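Local coordinates for protein laccase (Botrytis aclada, PDB 3SQR) that probably oxidises hydroquinones and other phenols at the expense of dioxygen, which it reduces to water at a cluster of copper ions, at residues Asn115-Gly127 against Tyr136-Pro149. Numbering follows the deposited sequence.
Sequences NLEHNGTSIHWHG and YDGVPGVTQCPIAP. With CU (copper (II) ion), chain F; NAG (2-acetamido-2-deoxy-beta-D-glucopyranose), chain H; NAG (2-acetamido-2-deoxy-beta-D-glucopyranose), chain B.
His-124 and Asp-137 meet at the copper end of this buried contact. The imidazole gives its ND1 hydrogen to the main-chain carbonyl of Asp-137, ND1 to O 2.7 Å, with that oxygen lying in the ring plane and ND1 in the carbonyl plane. The bond helps fix the ring's rotation and leaves NE2 facing the copper cluster, consistent with His-124 being a type 2 copper ligand, as in a close relative. Asp-137's carboxylate stands almost perpendicular to the ring, 87° between planes. A water is hydrogen-bonded to both Asp-137 OD1 and Trp-125 O; beyond the contact the carboxylate reaches His-468.

Packing is tight next door. Gly-138, at positive phi, turns its CA-H to Ile-123 O, CA to O 3.1 Å. With chi1 at -173°, Ser-122 swings OG away from its own N to bond Gly-138 O at 2.7 Å, approaching from well above the carbonyl plane. Its CB rests on the Pro-140 ring, and the amide of Gln-144, itself bonded to Tyr-155, closes in beside OG. Further along, Ile-147 N makes a 2.8 Å bond to Thr-121 O, and the methyl CG2 of Thr-121 runs alongside Ile-147. Pro-149 packs its ring closely on the carbonyls of Leu-116, Glu-117 and Asn-119, CB lying 3.1 Å from Leu-116 O.

The outer side is open: Glu-117 and His-118 point away from 136-149, and Asn-119 carries an N-linked sugar on ND2.

His-126 continues past the contact to a copper, probably of type 3, that His-168 and His-527 also bind. The edge strand 123-125 pairs with 163-169; the 136-149 loop runs beside it towards strand 152-158, touches strand 520-526 of the third cupredoxin domain, and is tied by the Cys-145–Cys-561 disulfide to helix 551-567.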
ATOM      1  N   ASN A 115     -15.571  13.514   8.270  1.00 25.62           N
ATOM      2  CA  ASN A 115     -15.650  14.788   8.989  1.00 26.84           C
ATOM      3  C   ASN A 115     -14.704  15.877   8.497  1.00 26.51           C
ATOM      4  O   ASN A 115     -14.406  16.837   9.234  1.00 28.02           O
ATOM      5  CB  ASN A 115     -15.527  14.549  10.489  1.00 25.44           C
ATOM      6  CG  ASN A 115     -16.739  13.873  11.043  1.00 27.12           C
ATOM      7  OD1 ASN A 115     -17.900  14.309  10.798  1.00 28.65           O
ATOM      8  ND2 ASN A 115     -16.514  12.739  11.734  1.00 23.75           N
ATOM      9  N   LEU A 116     -14.237  15.750   7.256  1.00 24.99           N
ATOM     10  CA  LEU A 116     -13.565  16.820   6.580  1.00 26.12           C
ATOM     11  C   LEU A 116     -14.681  17.726   6.053  1.00 27.82           C
ATOM     12  O   LEU A 116     -15.800  17.248   5.819  1.00 28.92           O
ATOM     13  CB  LEU A 116     -12.753  16.307   5.400  1.00 25.83           C
ATOM     14  CG  LEU A 116     -11.671  15.289   5.810  1.00 22.88           C
ATOM     15  CD1 LEU A 116     -11.142  14.748   4.437  1.00 24.56           C
ATOM     16  CD2 LEU A 116     -10.598  15.888   6.728  1.00 27.54           C
ATOM     17  N   GLU A 117     -14.366  19.004   5.912  1.00 29.30           N
ATOM     18  CA  GLU A 117     -15.337  19.924   5.345  1.00 31.03           C
ATOM     19  C   GLU A 117     -15.261  20.050   3.822  1.00 29.81           C
ATOM     20  O   GLU A 117     -16.285  20.274   3.183  1.00 31.08           O
ATOM     21  CB  GLU A 117     -15.136  21.309   5.967  1.00 33.10           C
ATOM     22  CG  GLU A 117     -15.603  21.395   7.409  1.00 38.92           C
ATOM     23  CD  GLU A 117     -16.111  22.788   7.751  1.00 48.27           C
ATOM     24  OE1 GLU A 117     -15.401  23.792   7.441  1.00 50.14           O
ATOM     25  OE2 GLU A 117     -17.251  22.864   8.283  1.00 54.71           O
ATOM     26  N   HIS A 118     -14.064  19.915   3.253  1.00 29.57           N
ATOM     27  CA  HIS A 118     -13.791  20.362   1.863  1.00 29.10           C
ATOM     28  C   HIS A 118     -13.233  19.278   0.922  1.00 28.14           C
ATOM     29  O   HIS A 118     -12.713  19.601  -0.137  1.00 27.75           O
ATOM     30  CB  HIS A 118     -12.852  21.588   1.884  1.00 29.50           C
ATOM     31  CG  HIS A 118     -13.397  22.743   2.666  1.00 32.66           C
ATOM     32  ND1 HIS A 118     -14.677  23.221   2.486  1.00 36.96           N
ATOM     33  CD2 HIS A 118     -12.846  23.493   3.646  1.00 34.27           C
ATOM     34  CE1 HIS A 118     -14.890  24.223   3.330  1.00 34.23           C
ATOM     35  NE2 HIS A 118     -13.795  24.412   4.042  1.00 37.02           N
ATOM     36  N   ASN A 119     -13.255  18.009   1.354  1.00 27.42           N
ATOM     37  CA  ASN A 119     -12.926  16.881   0.475  1.00 27.30           C
ATOM     38  C   ASN A 119     -13.957  15.792   0.699  1.00 25.55           C
ATOM     39  O   ASN A 119     -14.377  15.568   1.850  1.00 25.66           O
ATOM     40  CB  ASN A 119     -11.569  16.187   0.823  1.00 26.26           C
ATOM     41  CG  ASN A 119     -10.333  16.929   0.466  1.00 29.26           C
ATOM     42  OD1 ASN A 119      -9.279  16.493   0.848  1.00 27.16           O
ATOM     43  ND2 ASN A 119     -10.416  18.037  -0.274  1.00 28.39           N
ATOM     44  N   GLY A 120     -14.325  15.079  -0.356  1.00 23.59           N
ATOM     45  CA  GLY A 120     -14.829  13.725  -0.235  1.00 23.72           C
ATOM     46  C   GLY A 120     -13.706  12.863   0.375  1.00 22.85           C
ATOM     47  O   GLY A 120     -12.599  13.301   0.526  1.00 24.20           O
ATOM     48  N   THR A 121     -14.026  11.606   0.604  1.00 22.81           N
ATOM     49  CA  THR A 121     -12.988  10.647   0.978  1.00 22.72           C
ATOM     50  C   THR A 121     -13.502   9.254   0.598  1.00 23.58           C
ATOM     51  O   THR A 121     -14.643   9.031   0.318  1.00 22.53           O
ATOM     52  CB  THR A 121     -12.621  10.757   2.436  1.00 22.58           C
ATOM     53  OG1 THR A 121     -11.351  10.079   2.664  1.00 21.61           O
ATOM     54  CG2 THR A 121     -13.706  10.141   3.360  1.00 22.86           C
ATOM     55  N   SER A 122     -12.635   8.261   0.681  1.00 22.20           N
ATOM     56  CA  SER A 122     -12.969   6.939   0.235  1.00 22.96           C
ATOM     57  C   SER A 122     -11.834   6.097   0.742  1.00 21.22           C
ATOM     58  O   SER A 122     -10.702   6.421   0.428  1.00 22.17           O
ATOM     59  CB  SER A 122     -12.907   6.872  -1.276  1.00 23.67           C
ATOM     60  OG  SER A 122     -13.398   5.621  -1.662  1.00 23.72           O
ATOM     61  N   ILE A 123     -12.131   5.041   1.483  1.00 22.84           N
ATOM     62  CA  ILE A 123     -11.086   4.318   2.212  1.00 21.13           C
ATOM     63  C   ILE A 123     -10.909   2.966   1.618  1.00 19.83           C
ATOM     64  O   ILE A 123     -11.870   2.190   1.539  1.00 19.81           O
ATOM     65  CB  ILE A 123     -11.434   4.165   3.683  1.00 22.23           C
ATOM     66  CG1 ILE A 123     -11.830   5.493   4.282  1.00 22.05           C
ATOM     67  CG2 ILE A 123     -10.222   3.503   4.497  1.00 21.90           C
ATOM     68  CD1 ILE A 123     -10.924   6.673   4.085  1.00 21.04           C
ATOM     69  N   HIS A 124      -9.659   2.682   1.242  1.00 19.68           N
ATOM     70  CA  HIS A 124      -9.238   1.434   0.669  1.00 18.74           C
ATOM     71  C   HIS A 124      -8.463   0.585   1.729  1.00 18.37           C
ATOM     72  O   HIS A 124      -7.720   1.064   2.530  1.00 19.87           O
ATOM     73  CB  HIS A 124      -8.370   1.677  -0.559  1.00 19.32           C
ATOM     74  CG  HIS A 124      -7.696   0.453  -1.077  1.00 18.96           C
ATOM     75  ND1 HIS A 124      -8.403  -0.603  -1.619  1.00 20.24           N
ATOM     76  CD2 HIS A 124      -6.382   0.146  -1.216  1.00 22.38           C
ATOM     77  CE1 HIS A 124      -7.547  -1.557  -1.970  1.00 18.38           C
ATOM     78  NE2 HIS A 124      -6.316  -1.116  -1.763  1.00 24.01           N
ATOM     79  N   TRP A 125      -8.705  -0.697   1.647  1.00 18.90           N
ATOM     80  CA  TRP A 125      -8.154  -1.702   2.592  1.00 19.90           C
ATOM     81  C   TRP A 125      -7.113  -2.419   1.752  1.00 19.94           C
ATOM     82  O   TRP A 125      -7.438  -3.241   0.883  1.00 19.30           O
ATOM     83  CB  TRP A 125      -9.307  -2.584   3.117  1.00 19.42           C
ATOM     84  CG  TRP A 125     -10.527  -1.749   3.362  1.00 22.18           C
ATOM     85  CD1 TRP A 125     -11.570  -1.512   2.471  1.00 24.45           C
ATOM     86  CD2 TRP A 125     -10.794  -0.941   4.499  1.00 17.96           C
ATOM     87  NE1 TRP A 125     -12.422  -0.615   3.015  1.00 20.56           N
ATOM     88  CE2 TRP A 125     -11.951  -0.208   4.225  1.00 20.00           C
ATOM     89  CE3 TRP A 125     -10.093  -0.679   5.701  1.00 21.36           C
ATOM     90  CZ2 TRP A 125     -12.443   0.726   5.076  1.00 21.71           C
ATOM     91  CZ3 TRP A 125     -10.583   0.269   6.565  1.00 20.37           C
ATOM     92  CH2 TRP A 125     -11.776   0.961   6.267  1.00 21.01           C
ATOM     93  N   HIS A 126      -5.847  -2.012   1.939  1.00 19.94           N
ATOM     94  CA  HIS A 126      -4.835  -2.345   0.980  1.00 19.10           C
ATOM     95  C   HIS A 126      -4.583  -3.843   0.910  1.00 19.67           C
ATOM     96  O   HIS A 126      -4.233  -4.496   1.861  1.00 21.84           O
ATOM     97  CB  HIS A 126      -3.569  -1.493   1.164  1.00 19.66           C
ATOM     98  CG  HIS A 126      -2.570  -1.751   0.115  1.00 17.95           C
ATOM     99  ND1 HIS A 126      -2.086  -0.775  -0.704  1.00 21.74           N
ATOM    100  CD2 HIS A 126      -1.906  -2.886  -0.207  1.00 20.65           C
ATOM    101  CE1 HIS A 126      -1.187  -1.295  -1.511  1.00 19.45           C
ATOM    102  NE2 HIS A 126      -1.086  -2.588  -1.261  1.00 22.20           N
ATOM    103  N   GLY A 127      -4.648  -4.357  -0.310  1.00 20.07           N
ATOM    104  CA  GLY A 127      -4.347  -5.731  -0.588  1.00 19.37           C
ATOM    105  C   GLY A 127      -5.471  -6.681  -0.213  1.00 20.67           C
ATOM    106  O   GLY A 127      -5.341  -7.887  -0.416  1.00 19.50           O
ATOM    107  N   TYR A 136     -16.827  -2.288  -1.544  1.00 21.44           N
ATOM    108  CA  TYR A 136     -16.207  -1.813  -0.355  1.00 22.14           C
ATOM    109  C   TYR A 136     -14.676  -1.754  -0.519  1.00 21.28           C
ATOM    110  O   TYR A 136     -13.956  -1.533   0.461  1.00 21.21           O
ATOM    111  CB  TYR A 136     -16.616  -2.671   0.830  1.00 21.66           C
ATOM    112  CG  TYR A 136     -18.121  -2.551   1.099  1.00 19.15           C
ATOM    113  CD1 TYR A 136     -18.690  -1.287   1.301  1.00 21.24           C
ATOM    114  CD2 TYR A 136     -18.936  -3.658   1.053  1.00 21.90           C
ATOM    115  CE1 TYR A 136     -20.024  -1.139   1.520  1.00 25.21           C
ATOM    116  CE2 TYR A 136     -20.300  -3.536   1.301  1.00 24.91           C
ATOM    117  CZ  TYR A 136     -20.831  -2.268   1.491  1.00 22.84           C
ATOM    118  OH  TYR A 136     -22.202  -2.101   1.704  1.00 25.88           O
ATOM    119  N   ASP A 137     -14.208  -1.843  -1.762  1.00 20.79           N
ATOM    120  CA  ASP A 137     -12.794  -1.672  -2.045  1.00 20.62           C
ATOM    121  C   ASP A 137     -12.248  -0.266  -1.799  1.00 20.64           C
ATOM    122  O   ASP A 137     -11.044  -0.066  -1.608  1.00 22.06           O
ATOM    123  CB  ASP A 137     -12.478  -2.147  -3.454  1.00 20.30           C
ATOM    124  CG  ASP A 137     -11.027  -2.310  -3.718  1.00 24.09           C
ATOM    125  OD1 ASP A 137     -10.316  -2.925  -2.846  1.00 21.07           O
ATOM    126  OD2 ASP A 137     -10.568  -1.889  -4.792  1.00 25.35           O
ATOM    127  N   GLY A 138     -13.136   0.716  -1.819  1.00 20.09           N
ATOM    128  CA  GLY A 138     -12.808   2.090  -1.461  1.00 20.21           C
ATOM    129  C   GLY A 138     -12.067   2.893  -2.484  1.00 20.24           C
ATOM    130  O   GLY A 138     -11.448   3.877  -2.132  1.00 22.30           O
ATOM    131  N   VAL A 139     -12.274   2.621  -3.798  1.00 20.97           N
ATOM    132  CA  VAL A 139     -11.635   3.400  -4.809  1.00 19.41           C
ATOM    133  C   VAL A 139     -12.696   4.364  -5.354  1.00 20.69           C
ATOM    134  O   VAL A 139     -13.571   3.877  -6.051  1.00 21.10           O
ATOM    135  CB  VAL A 139     -11.117   2.617  -5.954  1.00 18.41           C
ATOM    136  CG1 VAL A 139     -10.407   3.487  -6.978  1.00 18.64           C
ATOM    137  CG2 VAL A 139     -10.059   1.527  -5.370  1.00 19.94           C
ATOM    138  N   PRO A 140     -12.530   5.635  -5.101  1.00 22.18           N
ATOM    139  CA  PRO A 140     -13.537   6.586  -5.594  1.00 22.81           C
ATOM    140  C   PRO A 140     -13.414   6.696  -7.090  1.00 22.86           C
ATOM    141  O   PRO A 140     -12.293   6.755  -7.625  1.00 22.51           O
ATOM    142  CB  PRO A 140     -13.154   7.880  -4.873  1.00 23.18           C
ATOM    143  CG  PRO A 140     -11.686   7.796  -4.698  1.00 24.43           C
ATOM    144  CD  PRO A 140     -11.354   6.332  -4.567  1.00 23.32           C
ATOM    145  N   GLY A 141     -14.560   6.735  -7.783  1.00 22.37           N
ATOM    146  CA  GLY A 141     -14.506   6.679  -9.217  1.00 23.82           C
ATOM    147  C   GLY A 141     -14.476   5.305  -9.813  1.00 23.48           C
ATOM    148  O   GLY A 141     -14.628   5.140 -11.034  1.00 23.27           O
ATOM    149  N   VAL A 142     -14.151   4.286  -9.007  1.00 23.30           N
ATOM    150  CA  VAL A 142     -14.184   2.917  -9.501  1.00 23.42           C
ATOM    151  C   VAL A 142     -15.207   2.071  -8.756  1.00 23.83           C
ATOM    152  O   VAL A 142     -16.118   1.471  -9.372  1.00 24.07           O
ATOM    153  CB  VAL A 142     -12.794   2.260  -9.410  1.00 23.89           C
ATOM    154  CG1 VAL A 142     -12.898   0.728  -9.799  1.00 22.63           C
ATOM    155  CG2 VAL A 142     -11.694   3.063 -10.201  1.00 23.07           C
ATOM    156  N   THR A 143     -15.089   1.966  -7.415  1.00 23.24           N
ATOM    157  CA  THR A 143     -15.994   1.084  -6.629  1.00 23.53           C
ATOM    158  C   THR A 143     -17.033   1.813  -5.798  1.00 22.63           C
ATOM    159  O   THR A 143     -17.925   1.213  -5.187  1.00 24.17           O
ATOM    160  CB  THR A 143     -15.192   0.149  -5.719  1.00 23.40           C
ATOM    161  OG1 THR A 143     -14.509   0.938  -4.771  1.00 22.53           O
ATOM    162  CG2 THR A 143     -14.198  -0.677  -6.519  1.00 21.20           C
ATOM    163  N   GLN A 144     -16.933   3.127  -5.787  1.00 23.46           N
ATOM    164  CA  GLN A 144     -17.868   3.993  -5.095  1.00 22.56           C
ATOM    165  C   GLN A 144     -17.743   5.430  -5.548  1.00 22.19           C
ATOM    166  O   GLN A 144     -16.730   5.857  -6.096  1.00 23.16           O
ATOM    167  CB  GLN A 144     -17.621   4.021  -3.590  1.00 22.18           C
ATOM    168  CG  GLN A 144     -16.285   4.533  -3.161  1.00 24.22           C
ATOM    169  CD  GLN A 144     -16.170   4.587  -1.647  1.00 24.27           C
ATOM    170  OE1 GLN A 144     -15.705   3.614  -1.025  1.00 21.81           O
ATOM    171  NE2 GLN A 144     -16.629   5.670  -1.045  1.00 20.86           N
ATOM    172  N   CYS A 145     -18.762   6.212  -5.237  1.00 23.61           N
ATOM    173  CA  CYS A 145     -18.648   7.634  -5.213  1.00 24.05           C
ATOM    174  C   CYS A 145     -17.916   7.970  -3.894  1.00 22.80           C
ATOM    175  O   CYS A 145     -18.019   7.214  -2.923  1.00 25.40           O
ATOM    176  CB  CYS A 145     -20.007   8.331  -5.174  1.00 25.05           C
ATOM    177  SG  CYS A 145     -20.946   8.103  -6.743  1.00 26.69           S
ATOM    178  N   PRO A 146     -17.298   9.137  -3.860  1.00 24.53           N
ATOM    179  CA  PRO A 146     -16.738   9.592  -2.633  1.00 24.13           C
ATOM    180  C   PRO A 146     -17.794   9.750  -1.560  1.00 24.68           C
ATOM    181  O   PRO A 146     -18.979  10.025  -1.822  1.00 26.30           O
ATOM    182  CB  PRO A 146     -16.070  10.895  -2.997  1.00 23.12           C
ATOM    183  CG  PRO A 146     -15.874  10.820  -4.484  1.00 25.02           C
ATOM    184  CD  PRO A 146     -17.035  10.101  -4.939  1.00 23.51           C
ATOM    185  N   ILE A 147     -17.355   9.564  -0.329  1.00 23.66           N
ATOM    186  CA  ILE A 147     -18.164   9.868   0.850  1.00 23.98           C
ATOM    187  C   ILE A 147     -18.149  11.391   1.053  1.00 24.24           C
ATOM    188  O   ILE A 147     -17.084  12.027   1.258  1.00 24.67           O
ATOM    189  CB  ILE A 147     -17.593   9.240   2.145  1.00 22.68           C
ATOM    190  CG1 ILE A 147     -17.382   7.733   1.945  1.00 21.25           C
ATOM    191  CG2 ILE A 147     -18.561   9.508   3.343  1.00 22.90           C
ATOM    192  CD1 ILE A 147     -16.489   7.029   3.075  1.00 22.64           C
ATOM    193  N   ALA A 148     -19.314  12.014   0.942  1.00 25.41           N
ATOM    194  CA  ALA A 148     -19.344  13.435   1.080  1.00 26.60           C
ATOM    195  C   ALA A 148     -19.068  13.864   2.531  1.00 25.11           C
ATOM    196  O   ALA A 148     -19.355  13.110   3.437  1.00 26.24           O
ATOM    197  CB  ALA A 148     -20.764  13.967   0.637  1.00 26.94           C
ATOM    198  N   PRO A 149     -18.567  15.081   2.738  1.00 27.17           N
ATOM    199  CA  PRO A 149     -18.475  15.679   4.060  1.00 28.70           C
ATOM    200  C   PRO A 149     -19.756  15.494   4.843  1.00 29.40           C
ATOM    201  O   PRO A 149     -20.897  15.755   4.353  1.00 28.91           O
ATOM    202  CB  PRO A 149     -18.148  17.144   3.760  1.00 29.28           C
ATOM    203  CG  PRO A 149     -17.275  17.060   2.597  1.00 28.90           C
ATOM    204  CD  PRO A 149     -17.976  15.982   1.752  1.00 26.58           C
TER
HETATM  205 CU    CU F 546      -2.485   1.131  -1.040  0.80 27.45          CU
HETATM  206  C1  NAG H 548      -8.972  21.383   6.822  1.00 30.06           C
HETATM  207  C2  NAG H 548      -9.721  21.799   5.590  1.00 29.04           C
HETATM  208  C3  NAG H 548      -9.030  22.988   4.966  1.00 30.78           C
HETATM  209  C4  NAG H 548      -8.868  24.140   5.955  1.00 33.00           C
HETATM  210  C5  NAG H 548      -8.181  23.569   7.181  1.00 34.47           C
HETATM  211  C6  NAG H 548      -8.015  24.670   8.235  1.00 40.37           C
HETATM  212  C7  NAG H 548     -10.550  19.919   4.326  1.00 25.63           C
HETATM  213  C8  NAG H 548     -10.172  18.892   3.311  1.00 27.68           C
HETATM  214  N2  NAG H 548      -9.607  20.731   4.619  1.00 29.14           N
HETATM  215  O3  NAG H 548      -9.752  23.363   3.830  1.00 30.06           O
HETATM  216  O4  NAG H 548      -8.029  25.122   5.366  1.00 35.31           O
HETATM  217  O5  NAG H 548      -8.987  22.516   7.697  1.00 35.76           O
HETATM  218  O6  NAG H 548      -9.306  25.048   8.665  1.00 40.24           O
HETATM  219  O7  NAG H 548     -11.662  19.947   4.817  1.00 28.92           O
HETATM  220  C1  NAG B   1      -9.248  18.771  -0.627  1.00 25.94           C
HETATM  221  C2  NAG B   1      -9.140  19.462  -1.961  1.00 25.75           C
HETATM  222  C3  NAG B   1      -7.873  20.254  -2.242  1.00 29.27           C
HETATM  223  C4  NAG B   1      -7.685  21.212  -1.095  1.00 29.07           C
HETATM  224  C5  NAG B   1      -7.812  20.464   0.252  1.00 29.57           C
HETATM  225  C6  NAG B   1      -7.894  21.403   1.441  1.00 31.91           C
HETATM  226  C7  NAG B   1     -10.695  18.184  -3.400  1.00 26.66           C
HETATM  227  C8  NAG B   1     -10.713  17.279  -4.606  1.00 28.41           C
HETATM  228  N2  NAG B   1      -9.458  18.587  -3.064  1.00 29.79           N
HETATM  229  O3  NAG B   1      -8.028  20.886  -3.502  1.00 30.85           O
HETATM  230  O4  NAG B   1      -6.424  21.810  -1.096  1.00 27.90           O
HETATM  231  O5  NAG B   1      -8.989  19.710   0.359  1.00 28.31           O
HETATM  232  O6  NAG B   1      -7.465  20.712   2.590  1.00 30.49           O
HETATM  233  O7  NAG B   1     -11.746  18.497  -2.850  1.00 30.68           O
HETATM  234  O   HOH W   1      -9.949  -2.970  -0.222  1.00 18.51           O